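Actibind (Aspergillus niger, PDB 3D3Z) cleaves RNA as a T2-family ribonuclease, probably without strict base specificity but with a preference for adenylic acid. Local coordinates at residues I161-E175 against S223-S237. Numbering follows the deposited sequence.
Sequences ITPSEDATYKLSDIE and SNCKDSGIKYPPKYS
Tyr169 and Ile230 grip each other through both backbone groups: Tyr169 N donates to Ile230 O at 2.8 Å, and Ile230 N returns a bond to Tyr169 O at 3.0 Å. Two further backbone bonds flank this pair. Leu171 N, in the first turn of helix 171-179, reaches Asp227 O at 3.0 Å, and Ser164 N donates to Tyr232 O at 2.9 Å. Water 1 links Ile161 O to the hydroxyl of Tyr232, which also bonds Trp48 NE1. The Tyr232 ring is wedged against the 161-163 backbone: CG of Pro163 sits over the centre of one face in a CH-pi contact, 3.8 Å from the ring centroid, while Ile161 O lies in plane at the edge. With its CG anti to the backbone N (chi1 -165°), Tyr232 turns this ring toward 161-163. Ile161 CG2 in turn covers a face of the Tyr169 ring, whose OH is tied to Thr162 O at 2.5 Å; ring and hydroxyl both hold against 161-162. Tyr169 CE2 also rests on Tyr232 CB. Farther along, CD1 of Ile230 meets CD1 of Ile174 tip to tip at 3.7 Å and touches Leu171 CB; Leu196 of strand 195-206 packs against both isoleucines. The forked end of Leu171 lies against Ser223 OG, itself bonded to Val189 O. At the outer end, the Pro234 ring packs against the Glu165 carboxylate. Backbone bonds and packing together fasten the C-terminal segment 223-237 along 161-175; at the one antiparallel bridge, Gly229, at positive phi, and Ile230 both face Tyr169: a G1 beta bulge.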
loop_
_atom_site.group_PDB
_atom_site.type_symbol
_atom_site.label_atom_id
_atom_site.label_comp_id
_atom_site.label_asym_id
_atom_site.label_seq_id
_atom_site.Cartn_x
_atom_site.Cartn_y
_atom_site.Cartn_z
ATOM N N ILE A 161 9.359 -13.931 -14.846
ATOM C CA ILE A 161 9.438 -14.355 -13.440
ATOM C C ILE A 161 8.014 -14.756 -12.968
ATOM O O ILE A 161 7.151 -13.906 -12.724
ATOM C CB ILE A 161 10.029 -13.235 -12.554
ATOM C CG1 ILE A 161 11.464 -12.874 -12.998
ATOM C CG2 ILE A 161 10.021 -13.641 -11.106
ATOM C CD1 ILE A 161 11.935 -11.527 -12.572
ATOM N N THR A 162 7.757 -16.058 -12.928
ATOM C CA THR A 162 6.459 -16.581 -12.536
ATOM C C THR A 162 6.623 -17.599 -11.397
ATOM O O THR A 162 7.706 -18.203 -11.200
ATOM C CB THR A 162 5.716 -17.186 -13.746
ATOM O OG1 THR A 162 6.455 -18.296 -14.268
ATOM C CG2 THR A 162 5.527 -16.145 -14.834
ATOM N N PRO A 163 5.571 -17.762 -10.572
ATOM C CA PRO A 163 5.740 -18.716 -9.495
ATOM C C PRO A 163 6.098 -20.119 -10.004
ATOM O O PRO A 163 5.592 -20.552 -11.033
ATOM C CB PRO A 163 4.359 -18.708 -8.793
ATOM C CG PRO A 163 3.778 -17.361 -9.114
ATOM C CD PRO A 163 4.248 -17.093 -10.528
ATOM N N SER A 164 6.976 -20.800 -9.271
ATOM C CA SER A 164 7.508 -22.128 -9.675
ATOM C C SER A 164 7.911 -22.976 -8.465
ATOM O O SER A 164 8.501 -22.467 -7.510
ATOM C CB SER A 164 8.722 -21.953 -10.616
ATOM O OG SER A 164 9.304 -23.197 -10.992
ATOM N N GLU A 165 7.608 -24.271 -8.524
ATOM C CA GLU A 165 8.079 -25.205 -7.508
ATOM C C GLU A 165 9.602 -25.383 -7.592
ATOM O O GLU A 165 10.248 -25.598 -6.565
ATOM C CB GLU A 165 7.413 -26.575 -7.682
ATOM C CG GLU A 165 5.878 -26.588 -7.736
ATOM C CD GLU A 165 5.203 -26.147 -6.432
ATOM O OE1 GLU A 165 5.910 -25.875 -5.423
ATOM O OE2 GLU A 165 3.941 -26.060 -6.433
ATOM N N ASP A 166 10.177 -25.229 -8.783
ATOM C CA ASP A 166 11.595 -25.574 -9.019
ATOM C C ASP A 166 12.495 -24.401 -9.370
ATOM O O ASP A 166 13.642 -24.344 -8.930
ATOM C CB ASP A 166 11.671 -26.619 -10.136
ATOM C CG ASP A 166 10.743 -27.775 -9.885
ATOM O OD1 ASP A 166 10.921 -28.448 -8.835
ATOM O OD2 ASP A 166 9.807 -27.979 -10.701
ATOM N N ALA A 167 11.998 -23.481 -10.189
ATOM C CA ALA A 167 12.788 -22.322 -10.586
ATOM C C ALA A 167 13.125 -21.441 -9.396
ATOM O O ALA A 167 12.393 -21.408 -8.397
ATOM C CB ALA A 167 12.053 -21.537 -11.667
ATOM N N THR A 168 14.281 -20.802 -9.461
ATOM C CA THR A 168 14.653 -19.792 -8.484
ATOM C C THR A 168 15.098 -18.572 -9.233
ATOM O O THR A 168 15.357 -18.627 -10.437
ATOM C CB THR A 168 15.764 -20.220 -7.485
ATOM O OG1 THR A 168 17.006 -20.412 -8.185
ATOM C CG2 THR A 168 15.365 -21.468 -6.691
ATOM N N TYR A 169 15.184 -17.459 -8.529
ATOM C CA TYR A 169 15.306 -16.173 -9.191
ATOM C C TYR A 169 16.330 -15.293 -8.530
ATOM O O TYR A 169 16.691 -15.478 -7.355
ATOM C CB TYR A 169 13.926 -15.453 -9.272
ATOM C CG TYR A 169 12.879 -16.179 -10.075
ATOM C CD1 TYR A 169 12.895 -16.146 -11.458
ATOM C CD2 TYR A 169 11.853 -16.911 -9.443
ATOM C CE1 TYR A 169 11.947 -16.823 -12.191
ATOM C CE2 TYR A 169 10.895 -17.592 -10.179
ATOM C CZ TYR A 169 10.946 -17.536 -11.547
ATOM O OH TYR A 169 9.996 -18.181 -12.301
ATOM N N LYS A 170 16.805 -14.339 -9.327
ATOM C CA LYS A 170 17.798 -13.353 -8.895
ATOM C C LYS A 170 17.137 -12.052 -8.429
ATOM O O LYS A 170 16.242 -11.551 -9.069
ATOM C CB LYS A 170 18.821 -13.086 -10.030
ATOM C CG LYS A 170 19.828 -14.277 -10.218
ATOM C CD LYS A 170 20.230 -14.517 -11.690
ATOM C CE LYS A 170 20.393 -16.032 -12.079
ATOM N NZ LYS A 170 20.643 -16.215 -13.601
ATOM N N LEU A 171 17.632 -11.485 -7.344
ATOM C CA LEU A 171 17.057 -10.274 -6.796
ATOM C C LEU A 171 17.004 -9.140 -7.793
ATOM O O LEU A 171 16.008 -8.410 -7.859
ATOM C CB LEU A 171 17.812 -9.828 -5.555
ATOM C CG LEU A 171 17.281 -8.629 -4.798
ATOM C CD1 LEU A 171 15.761 -8.779 -4.417
ATOM C CD2 LEU A 171 18.132 -8.398 -3.563
ATOM N N SER A 172 18.097 -8.965 -8.539
ATOM C CA SER A 172 18.220 -7.845 -9.445
ATOM C C SER A 172 17.196 -7.959 -10.560
ATOM O O SER A 172 16.744 -6.944 -11.051
ATOM C CB SER A 172 19.668 -7.748 -10.014
ATOM O OG SER A 172 19.797 -8.604 -11.138
ATOM N N ASP A 173 16.864 -9.178 -10.989
ATOM C CA ASP A 173 15.860 -9.384 -12.019
ATOM C C ASP A 173 14.444 -8.992 -11.514
ATOM O O ASP A 173 13.665 -8.367 -12.261
ATOM C CB ASP A 173 15.855 -10.847 -12.500
ATOM C CG ASP A 173 17.050 -11.174 -13.470
ATOM O OD1 ASP A 173 17.723 -10.229 -13.909
ATOM O OD2 ASP A 173 17.270 -12.354 -13.783
ATOM N N ILE A 174 14.155 -9.392 -10.272
ATOM C CA ILE A 174 12.885 -9.078 -9.563
ATOM C C ILE A 174 12.762 -7.556 -9.458
ATOM O O ILE A 174 11.749 -6.974 -9.848
ATOM C CB ILE A 174 12.842 -9.728 -8.141
ATOM C CG1 ILE A 174 12.733 -11.257 -8.244
ATOM C CG2 ILE A 174 11.662 -9.148 -7.269
ATOM C CD1 ILE A 174 13.125 -11.983 -6.985
ATOM N N GLU A 175 13.800 -6.930 -8.923
ATOM C CA GLU A 175 13.889 -5.485 -8.806
ATOM C C GLU A 175 13.718 -4.701 -10.103
ATOM O O GLU A 175 13.046 -3.646 -10.120
ATOM C CB GLU A 175 15.218 -5.104 -8.173
ATOM C CG GLU A 175 15.286 -5.432 -6.699
ATOM C CD GLU A 175 16.622 -5.135 -6.093
ATOM O OE1 GLU A 175 17.618 -5.158 -6.847
ATOM O OE2 GLU A 175 16.678 -4.896 -4.865
ATOM N N SER A 223 16.164 -4.407 0.498
ATOM C CA SER A 223 15.760 -5.792 0.453
ATOM C C SER A 223 16.404 -6.573 1.575
ATOM O O SER A 223 17.510 -6.249 2.047
ATOM C CB SER A 223 16.110 -6.450 -0.869
ATOM O OG SER A 223 15.649 -7.781 -0.866
ATOM N N ASN A 224 15.700 -7.602 2.011
ATOM C CA ASN A 224 16.271 -8.536 2.952
ATOM C C ASN A 224 16.464 -9.894 2.308
ATOM O O ASN A 224 16.620 -10.897 3.017
ATOM C CB ASN A 224 15.387 -8.627 4.191
ATOM C CG ASN A 224 14.057 -9.316 3.915
ATOM O OD1 ASN A 224 13.711 -9.599 2.782
ATOM N ND2 ASN A 224 13.329 -9.600 4.962
ATOM N N CYS A 225 16.405 -9.951 0.979
ATOM C CA CYS A 225 16.606 -11.171 0.258
ATOM C C CYS A 225 18.095 -11.360 -0.046
ATOM O O CYS A 225 18.881 -10.392 -0.046
ATOM C CB CYS A 225 15.878 -11.159 -1.075
ATOM S SG CYS A 225 14.058 -10.915 -0.935
ATOM N N LYS A 226 18.439 -12.613 -0.309
ATOM C CA LYS A 226 19.724 -12.970 -0.892
ATOM C C LYS A 226 19.713 -12.592 -2.361
ATOM O O LYS A 226 18.635 -12.466 -3.003
ATOM C CB LYS A 226 19.987 -14.474 -0.757
ATOM C CG LYS A 226 20.011 -15.001 0.683
ATOM C CD LYS A 226 21.090 -14.332 1.551
ATOM C CE LYS A 226 20.988 -14.803 3.019
ATOM N NZ LYS A 226 22.322 -14.906 3.746
ATOM N N ASP A 227 20.912 -12.444 -2.919
ATOM C CA ASP A 227 21.029 -11.958 -4.272
ATOM C C ASP A 227 20.511 -12.960 -5.258
ATOM O O ASP A 227 20.221 -12.600 -6.408
ATOM C CB ASP A 227 22.478 -11.559 -4.575
ATOM C CG ASP A 227 22.947 -10.462 -3.684
ATOM O OD1 ASP A 227 22.233 -9.436 -3.582
ATOM O OD2 ASP A 227 24.014 -10.613 -3.060
ATOM N N SER A 228 20.398 -14.210 -4.816
ATOM C CA SER A 228 19.901 -15.291 -5.653
ATOM C C SER A 228 19.336 -16.487 -4.857
ATOM O O SER A 228 19.397 -16.547 -3.631
ATOM C CB SER A 228 21.019 -15.768 -6.619
ATOM O OG SER A 228 22.061 -16.392 -5.884
ATOM N N GLY A 229 18.800 -17.438 -5.600
ATOM C CA GLY A 229 18.184 -18.633 -5.074
ATOM C C GLY A 229 16.755 -18.362 -4.620
ATOM O O GLY A 229 16.162 -19.213 -3.956
ATOM N N ILE A 230 16.206 -17.185 -4.986
ATOM C CA ILE A 230 14.877 -16.734 -4.449
ATOM C C ILE A 230 13.746 -17.583 -4.997
ATOM O O ILE A 230 13.593 -17.775 -6.217
ATOM C CB ILE A 230 14.591 -15.229 -4.708
ATOM C CG1 ILE A 230 15.569 -14.353 -3.920
ATOM C CG2 ILE A 230 13.151 -14.838 -4.257
ATOM C CD1 ILE A 230 15.712 -12.875 -4.488
ATOM N N LYS A 231 12.948 -18.114 -4.085
ATOM C CA LYS A 231 11.806 -18.888 -4.489
ATOM C C LYS A 231 10.586 -17.982 -4.647
ATOM O O LYS A 231 10.420 -17.028 -3.907
ATOM C CB LYS A 231 11.473 -19.965 -3.468
ATOM C CG LYS A 231 12.661 -20.833 -3.098
ATOM C CD LYS A 231 12.272 -21.950 -2.160
ATOM C CE LYS A 231 12.067 -21.461 -0.729
ATOM N NZ LYS A 231 10.988 -22.328 -0.077
ATOM N N TYR A 232 9.773 -18.312 -5.636
ATOM C CA TYR A 232 8.485 -17.667 -5.889
ATOM C C TYR A 232 7.417 -18.758 -5.793
ATOM O O TYR A 232 7.053 -19.376 -6.794
ATOM C CB TYR A 232 8.522 -17.011 -7.253
ATOM C CG TYR A 232 7.443 -15.998 -7.612
ATOM C CD1 TYR A 232 6.448 -15.587 -6.710
ATOM C CD2 TYR A 232 7.465 -15.399 -8.874
ATOM C CE1 TYR A 232 5.499 -14.628 -7.093
ATOM C CE2 TYR A 232 6.538 -14.447 -9.249
ATOM C CZ TYR A 232 5.553 -14.068 -8.353
ATOM O OH TYR A 232 4.628 -13.127 -8.769
ATOM N N PRO A 233 7.004 -19.098 -4.567
ATOM C CA PRO A 233 6.141 -20.282 -4.421
ATOM C C PRO A 233 4.759 -20.126 -5.061
ATOM O O PRO A 233 4.162 -19.037 -4.958
ATOM C CB PRO A 233 6.068 -20.490 -2.907
ATOM C CG PRO A 233 7.167 -19.666 -2.326
ATOM C CD PRO A 233 7.371 -18.529 -3.250
ATOM N N PRO A 234 4.290 -21.167 -5.789
ATOM C CA PRO A 234 2.965 -21.138 -6.369
ATOM C C PRO A 234 1.889 -21.145 -5.275
ATOM O O PRO A 234 2.050 -21.804 -4.259
ATOM C CB PRO A 234 2.916 -22.430 -7.227
ATOM C CG PRO A 234 4.327 -22.829 -7.424
ATOM C CD PRO A 234 5.000 -22.425 -6.145
ATOM N N LYS A 235 0.842 -20.333 -5.462
ATOM C CA LYS A 235 -0.306 -20.375 -4.555
ATOM C C LYS A 235 -1.116 -21.645 -4.799
ATOM O O LYS A 235 -1.156 -22.120 -5.926
ATOM C CB LYS A 235 -1.174 -19.123 -4.705
ATOM C CG LYS A 235 -0.482 -17.839 -4.349
ATOM C CD LYS A 235 -1.503 -16.701 -4.358
ATOM C CE LYS A 235 -0.987 -15.443 -3.774
ATOM N NZ LYS A 235 -1.953 -14.333 -3.979
ATOM N N TYR A 236 -1.753 -22.159 -3.751
ATOM C CA TYR A 236 -2.705 -23.288 -3.844
ATOM C C TYR A 236 -1.973 -24.504 -4.446
ATOM O O TYR A 236 -2.527 -25.242 -5.214
ATOM C CB TYR A 236 -3.961 -22.894 -4.677
ATOM C CG TYR A 236 -4.625 -21.591 -4.179
ATOM C CD1 TYR A 236 -5.219 -21.509 -2.926
ATOM C CD2 TYR A 236 -4.649 -20.434 -4.985
ATOM C CE1 TYR A 236 -5.760 -20.294 -2.471
ATOM C CE2 TYR A 236 -5.193 -19.231 -4.545
ATOM C CZ TYR A 236 -5.738 -19.158 -3.283
ATOM O OH TYR A 236 -6.325 -18.013 -2.843
ATOM N N SER A 237 -0.720 -24.700 -4.050
ATOM C CA SER A 237 0.194 -25.600 -4.784
ATOM C C SER A 237 -0.126 -27.093 -4.712
ATOM O O SER A 237 -0.142 -27.782 -5.753
ATOM C CB SER A 237 1.631 -25.403 -4.326
ATOM O OG SER A 237 2.431 -26.483 -4.783
HETATM O O HOH W 1 4.544 -13.434 -11.665
HETATM O O HOH W 2 10.016 -20.448 -7.508
HETATM O O HOH W 3 4.581 -25.562 -3.070
HETATM O O HOH W 4 18.559 -18.319 -8.758
HETATM O O HOH W 5 20.836 -10.264 -8.019
#